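Local coordinates for sugar ABC transporter, periplasmic sugar-binding protein (Caulobacter crescentus, PDB 4IRX) that binds myo-inositol in the periplasm, probably delivering it to an ABC transporter for uptake, at residues R27-D32 with Q254-L259; A230-L235 with A290-E295. All coordinates share one frame; numbering follows the deposited sequence. Where two conformers were deposited one is given.

Overall arrangement
Helix 21-37 follows the first strand, 10-15, and is met about 220 residues later by helix 251-268 in interaction 1; the contact lies in one lobe, though the loop it closes runs through the other. Interaction 2 begins inside that loop, at the start of helix 232-239 in the other lobe, and closes a shorter loop with residues 290-295 of the C-terminal tail. Because 290-295 follows 254-259, the two loops cross rather than nest, tying together a two-lobed chain. The contact centres lie about 17 Å apart, and the guanidinium groups of R28 and R292, two like charges, come close beside the E295 carboxylate where they adjoin.

Interaction 1: R27-D32 with Q254-L259; sequences RRELED and QIRTAL
OD2 of D32 takes two N-H groups of R256 at once, with NH1 at 2.7 Å and NH2 at 2.9 Å. The guanidinium meets it end-on and holds OD2 in its own plane, while the carboxylate is turned 71° away from that plane; the NH2 bond uses the anti lone pair of OD2. NH2 also gives a bond to E29 OE1, 2.7 Å long and nearly in line with the acceptor's C-O bond. The E29 chain bends at chi2 (-60°) to bring its carboxylate back to the arginine, and its backbone O sits over one guanidinium face. Farther along helix 21-37, K36 adds a salt bridge to D32, and E33 one to R256.

Alongside the charges the helices meet through apolar branches; the axes of 27-32 and 254-259 approach to 8.9 Å and cross at -38°. In one of its two conformers L30 places CD1 3.7 Å from I255 CG1 and 4.0 Å from L259 CD2, the two leucines roughly at right angles. V13 and F15 of strand 10-15 also touch L30. The arginine, flanked by two acids of one helix, probably offsets their mutual repulsion while joining them to the other.

Interaction 2: A230-L235 with A290-E295; sequences AIPEAL and ASRIGE
P232 meets R292 edge-on, its CD standing over the centre of the guanidinium, 3.3 Å from R292 CZ, so the ring's CH2 edge packs on one face of the charged group. The arginine is held in that attitude from its edge by E295, which receives two N-H groups side-on. R292 NE reaches E295 OE2 along an almost straight bond (172°), and R292 NH2 reaches E295 OE1 at 3.0 Å. A bend at chi3 (63°) of R292 swings the guanidinium over the proline, and E295 completes the wrap by setting CB 3.5 Å from P232 CG. I231 runs alongside the arginine, its CG2 next to NH1. An alanine in place of R292 would probably uncover the proline ring and leave the E295 carboxylate without its charged mate, free to turn.

On the other side of the contact L235 straddles A290, both methyls 3.7 Å from A290 CB, and its CD1 also meets I293 CD1. A water links the backbones, donating to A230 O and accepting from R292 N. I231 takes the N-cap position of helix 232-239, and A290-I293 forms a type I beta turn that leads into a short 3-10 turn. The arrangement is a C-terminal tail folded back on a helix start beside the ligand site of a two-lobed periplasmic binding protein, just after the pocket residue D229.

Interaction 1: R27-D32 with Q254-L259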
loop_
_atom_site.group_PDB
_atom_site.type_symbol
_atom_site.label_atom_id
_atom_site.label_comp_id
_atom_site.label_asym_id
_atom_site.label_seq_id
_atom_site.Cartn_x
_atom_site.Cartn_y
_atom_site.Cartn_z
ATOM N N ARG A 27 7.411 -4.455 -8.453
ATOM C CA ARG A 27 8.568 -5.265 -8.818
ATOM C C ARG A 27 9.040 -5.006 -10.237
ATOM O O ARG A 27 10.241 -4.994 -10.516
ATOM C CB ARG A 27 8.279 -6.750 -8.618
ATOM C CG ARG A 27 9.468 -7.632 -8.891
ATOM C CD ARG A 27 9.077 -9.099 -8.838
ATOM N NE ARG A 27 10.230 -9.922 -9.183
ATOM C CZ ARG A 27 10.329 -11.207 -8.879
ATOM N NH1 ARG A 27 9.333 -11.810 -8.249
ATOM N NH2 ARG A 27 11.424 -11.883 -9.214
ATOM N N ARG A 28 8.113 -4.765 -11.145
ATOM C CA ARG A 28 8.520 -4.418 -12.511
ATOM C C ARG A 28 9.351 -3.140 -12.579
ATOM O O ARG A 28 10.327 -3.069 -13.330
ATOM C CB ARG A 28 7.318 -4.311 -13.459
ATOM C CG ARG A 28 6.609 -5.626 -13.666
ATOM C CD ARG A 28 5.593 -5.548 -14.810
ATOM N NE ARG A 28 4.372 -4.838 -14.440
ATOM C CZ ARG A 28 3.222 -5.434 -14.128
ATOM N NH1 ARG A 28 3.124 -6.757 -14.140
ATOM N NH2 ARG A 28 2.165 -4.704 -13.805
ATOM N N GLU A 29 8.955 -2.126 -11.807
ATOM C CA GLU A 29 9.703 -0.873 -11.825
ATOM C C GLU A 29 11.053 -1.087 -11.163
ATOM O O GLU A 29 12.055 -0.515 -11.582
ATOM C CB GLU A 29 8.926 0.247 -11.129
ATOM C CG GLU A 29 7.485 0.433 -11.626
ATOM C CD GLU A 29 7.355 0.784 -13.114
ATOM O OE1 GLU A 29 8.188 1.511 -13.686
ATOM O OE2 GLU A 29 6.353 0.354 -13.722
ATOM N N LEU A 30 11.076 -1.922 -10.130
ATOM C CA LEU A 30 12.330 -2.257 -9.458
ATOM C C LEU A 30 13.321 -2.884 -10.430
ATOM O O LEU A 30 14.501 -2.511 -10.438
ATOM C CB LEU A 30 12.070 -3.219 -8.300
ATOM C CG LEU A 30 13.311 -3.844 -7.675
ATOM C CD1 LEU A 30 14.029 -2.804 -6.837
ATOM C CD2 LEU A 30 12.887 -5.028 -6.795
ATOM N N GLU A 31 12.860 -3.821 -11.254
ATOM C CA GLU A 31 13.750 -4.504 -12.180
ATOM C C GLU A 31 14.313 -3.563 -13.238
ATOM O O GLU A 31 15.480 -3.691 -13.610
ATOM C CB GLU A 31 13.050 -5.682 -12.839
ATOM C CG GLU A 31 12.798 -6.803 -11.862
ATOM C CD GLU A 31 11.811 -7.819 -12.392
ATOM O OE1 GLU A 31 11.145 -7.533 -13.423
ATOM O OE2 GLU A 31 11.687 -8.890 -11.760
ATOM N N ASP A 32 13.499 -2.610 -13.721
ATOM C CA ASP A 32 13.974 -1.599 -14.682
ATOM C C ASP A 32 15.077 -0.753 -14.065
ATOM O O ASP A 32 16.182 -0.617 -14.608
ATOM C CB ASP A 32 12.825 -0.692 -15.152
ATOM C CG ASP A 32 13.316 0.553 -15.912
ATOM O OD1 ASP A 32 14.138 0.423 -16.840
ATOM O OD2 ASP A 32 12.900 1.692 -15.547
ATOM N N GLN A 254 8.543 5.318 -5.379
ATOM C CA GLN A 254 8.970 4.783 -4.076
ATOM C C GLN A 254 10.099 3.787 -4.215
ATOM O O GLN A 254 11.134 3.918 -3.564
ATOM C CB GLN A 254 7.801 4.085 -3.361
ATOM C CG GLN A 254 6.662 5.022 -2.932
ATOM C CD GLN A 254 5.564 4.283 -2.193
ATOM O OE1 GLN A 254 5.826 3.442 -1.315
ATOM N NE2 GLN A 254 4.307 4.549 -2.584
ATOM N N ILE A 255 9.895 2.786 -5.063
ATOM C CA ILE A 255 10.862 1.703 -5.159
ATOM C C ILE A 255 12.133 2.159 -5.828
ATOM O O ILE A 255 13.210 1.790 -5.394
ATOM C CB ILE A 255 10.249 0.411 -5.762
ATOM C CG1 ILE A 255 11.162 -0.794 -5.567
ATOM C CG2 ILE A 255 9.985 0.584 -7.225
ATOM C CD1 ILE A 255 11.475 -1.124 -4.109
ATOM N N ARG A 256 12.013 3.037 -6.827
ATOM C CA ARG A 256 13.192 3.565 -7.498
ATOM C C ARG A 256 14.024 4.404 -6.538
ATOM O O ARG A 256 15.242 4.307 -6.551
ATOM C CB ARG A 256 12.803 4.358 -8.737
ATOM C CG ARG A 256 12.118 3.513 -9.826
ATOM C CD ARG A 256 11.682 4.391 -10.955
ATOM N NE ARG A 256 10.908 3.667 -11.972
ATOM C CZ ARG A 256 11.457 3.079 -13.024
ATOM N NH1 ARG A 256 12.784 3.100 -13.199
ATOM N NH2 ARG A 256 10.681 2.456 -13.904
ATOM N N THR A 257 13.353 5.176 -5.680
ATOM C CA THR A 257 14.063 6.006 -4.717
ATOM C C THR A 257 14.786 5.157 -3.692
ATOM O O THR A 257 15.945 5.446 -3.352
ATOM C CB THR A 257 13.103 6.988 -4.040
ATOM O OG1 THR A 257 12.513 7.846 -5.034
ATOM C CG2 THR A 257 13.801 7.809 -2.989
ATOM N N ALA A 258 14.128 4.111 -3.198
ATOM C CA ALA A 258 14.821 3.213 -2.266
ATOM C C ALA A 258 16.060 2.567 -2.896
ATOM O O ALA A 258 17.112 2.489 -2.256
ATOM C CB ALA A 258 13.863 2.141 -1.732
ATOM N N LEU A 259 15.936 2.105 -4.137
ATOM C CA LEU A 259 17.067 1.478 -4.798
ATOM C C LEU A 259 18.188 2.467 -5.087
ATOM O O LEU A 259 19.354 2.122 -4.949
ATOM C CB LEU A 259 16.622 0.763 -6.076
ATOM C CG LEU A 259 17.693 -0.138 -6.662
ATOM C CD1 LEU A 259 17.997 -1.271 -5.674
ATOM C CD2 LEU A 259 17.197 -0.676 -8.011
#

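Interaction 2: A230-L235 with A290-E295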
loop_
_atom_site.group_PDB
_atom_site.type_symbol
_atom_site.label_atom_id
_atom_site.label_comp_id
_atom_site.label_asym_id
_atom_site.label_seq_id
_atom_site.Cartn_x
_atom_site.Cartn_y
_atom_site.Cartn_z
ATOM N N ALA A 230 -4.500 3.545 -7.623
ATOM C CA ALA A 230 -4.589 3.930 -9.039
ATOM C C ALA A 230 -4.057 2.849 -9.985
ATOM O O ALA A 230 -3.323 3.137 -10.934
ATOM C CB ALA A 230 -3.893 5.286 -9.291
ATOM N N ILE A 231 -4.424 1.601 -9.731
ATOM C CA ILE A 231 -4.039 0.550 -10.665
ATOM C C ILE A 231 -4.898 0.701 -11.927
ATOM O O ILE A 231 -5.989 1.262 -11.866
ATOM C CB ILE A 231 -4.163 -0.883 -10.066
ATOM C CG1 ILE A 231 -5.619 -1.278 -9.870
ATOM C CG2 ILE A 231 -3.375 -0.985 -8.740
ATOM C CD1 ILE A 231 -5.799 -2.709 -9.264
ATOM N N PRO A 232 -4.383 0.249 -13.079
ATOM C CA PRO A 232 -5.113 0.487 -14.337
ATOM C C PRO A 232 -6.544 -0.033 -14.359
ATOM O O PRO A 232 -7.400 0.599 -14.972
ATOM C CB PRO A 232 -4.256 -0.240 -15.376
ATOM C CG PRO A 232 -2.875 -0.243 -14.766
ATOM C CD PRO A 232 -3.057 -0.353 -13.300
ATOM N N GLU A 233 -6.805 -1.151 -13.700
ATOM C CA GLU A 233 -8.151 -1.716 -13.648
ATOM C C GLU A 233 -9.109 -0.745 -12.972
ATOM O O GLU A 233 -10.250 -0.568 -13.407
ATOM C CB GLU A 233 -8.112 -3.067 -12.911
ATOM C CG GLU A 233 -9.333 -3.951 -13.046
ATOM C CD GLU A 233 -9.124 -5.298 -12.349
ATOM O OE1 GLU A 233 -8.047 -5.494 -11.733
ATOM O OE2 GLU A 233 -10.035 -6.140 -12.416
ATOM N N ALA A 234 -8.647 -0.095 -11.904
ATOM C CA ALA A 234 -9.473 0.892 -11.213
ATOM C C ALA A 234 -9.657 2.147 -12.066
ATOM O O ALA A 234 -10.736 2.739 -12.090
ATOM C CB ALA A 234 -8.852 1.264 -9.861
ATOM N N LEU A 235 -8.587 2.569 -12.729
ATOM C CA LEU A 235 -8.662 3.732 -13.611
ATOM C C LEU A 235 -9.754 3.531 -14.684
ATOM O O LEU A 235 -10.507 4.460 -14.986
ATOM C CB LEU A 235 -7.279 4.040 -14.237
ATOM C CG LEU A 235 -6.126 4.335 -13.251
ATOM C CD1 LEU A 235 -4.794 4.525 -13.994
ATOM C CD2 LEU A 235 -6.458 5.597 -12.497
ATOM N N ALA A 290 -2.597 9.947 -12.995
ATOM C CA ALA A 290 -2.192 8.649 -12.471
ATOM C C ALA A 290 -0.950 8.199 -13.201
ATOM O O ALA A 290 -0.882 8.304 -14.415
ATOM C CB ALA A 290 -3.313 7.623 -12.626
ATOM N N SER A 291 0.030 7.709 -12.452
ATOM C CA SER A 291 1.314 7.317 -13.028
ATOM C C SER A 291 1.187 6.174 -14.022
ATOM O O SER A 291 1.996 6.067 -14.944
ATOM C CB SER A 291 2.339 6.983 -11.933
ATOM O OG SER A 291 1.923 5.892 -11.128
ATOM N N ARG A 292 0.188 5.321 -13.842
ATOM C CA ARG A 292 0.009 4.135 -14.689
ATOM C C ARG A 292 -1.108 4.298 -15.729
ATOM O O ARG A 292 -1.613 3.305 -16.265
ATOM C CB ARG A 292 -0.203 2.873 -13.842
ATOM C CG ARG A 292 0.974 2.543 -12.911
ATOM C CD ARG A 292 0.716 1.345 -12.029
ATOM N NE ARG A 292 0.537 0.106 -12.786
ATOM C CZ ARG A 292 -0.001 -1.008 -12.280
ATOM N NH1 ARG A 292 -0.431 -1.043 -11.017
ATOM N NH2 ARG A 292 -0.152 -2.074 -13.048
ATOM N N ILE A 293 -1.489 5.538 -16.023
ATOM C CA ILE A 293 -2.580 5.789 -16.969
ATOM C C ILE A 293 -2.311 5.158 -18.348
ATOM O O ILE A 293 -3.224 4.657 -19.027
ATOM C CB ILE A 293 -2.917 7.311 -17.074
ATOM C CG1 ILE A 293 -4.245 7.525 -17.833
ATOM C CG2 ILE A 293 -1.762 8.103 -17.669
ATOM C CD1 ILE A 293 -5.445 6.927 -17.119
ATOM N N GLY A 294 -1.044 5.107 -18.723
ATOM C CA GLY A 294 -0.700 4.517 -20.004
ATOM C C GLY A 294 -1.019 3.046 -20.136
ATOM O O GLY A 294 -1.079 2.540 -21.259
ATOM N N GLU A 295 -1.250 2.358 -19.018
ATOM C CA GLU A 295 -1.635 0.944 -19.012
ATOM C C GLU A 295 -3.145 0.691 -19.103
ATOM O O GLU A 295 -3.581 -0.463 -19.217
ATOM C CB GLU A 295 -1.119 0.248 -17.742
ATOM C CG GLU A 295 0.386 0.229 -17.587
ATOM C CD GLU A 295 0.833 -0.409 -16.268
ATOM O OE1 GLU A 295 0.379 -1.527 -15.944
ATOM O OE2 GLU A 295 1.639 0.217 -15.560
HETATM O O HOH W 1 -1.177 4.796 -11.292
#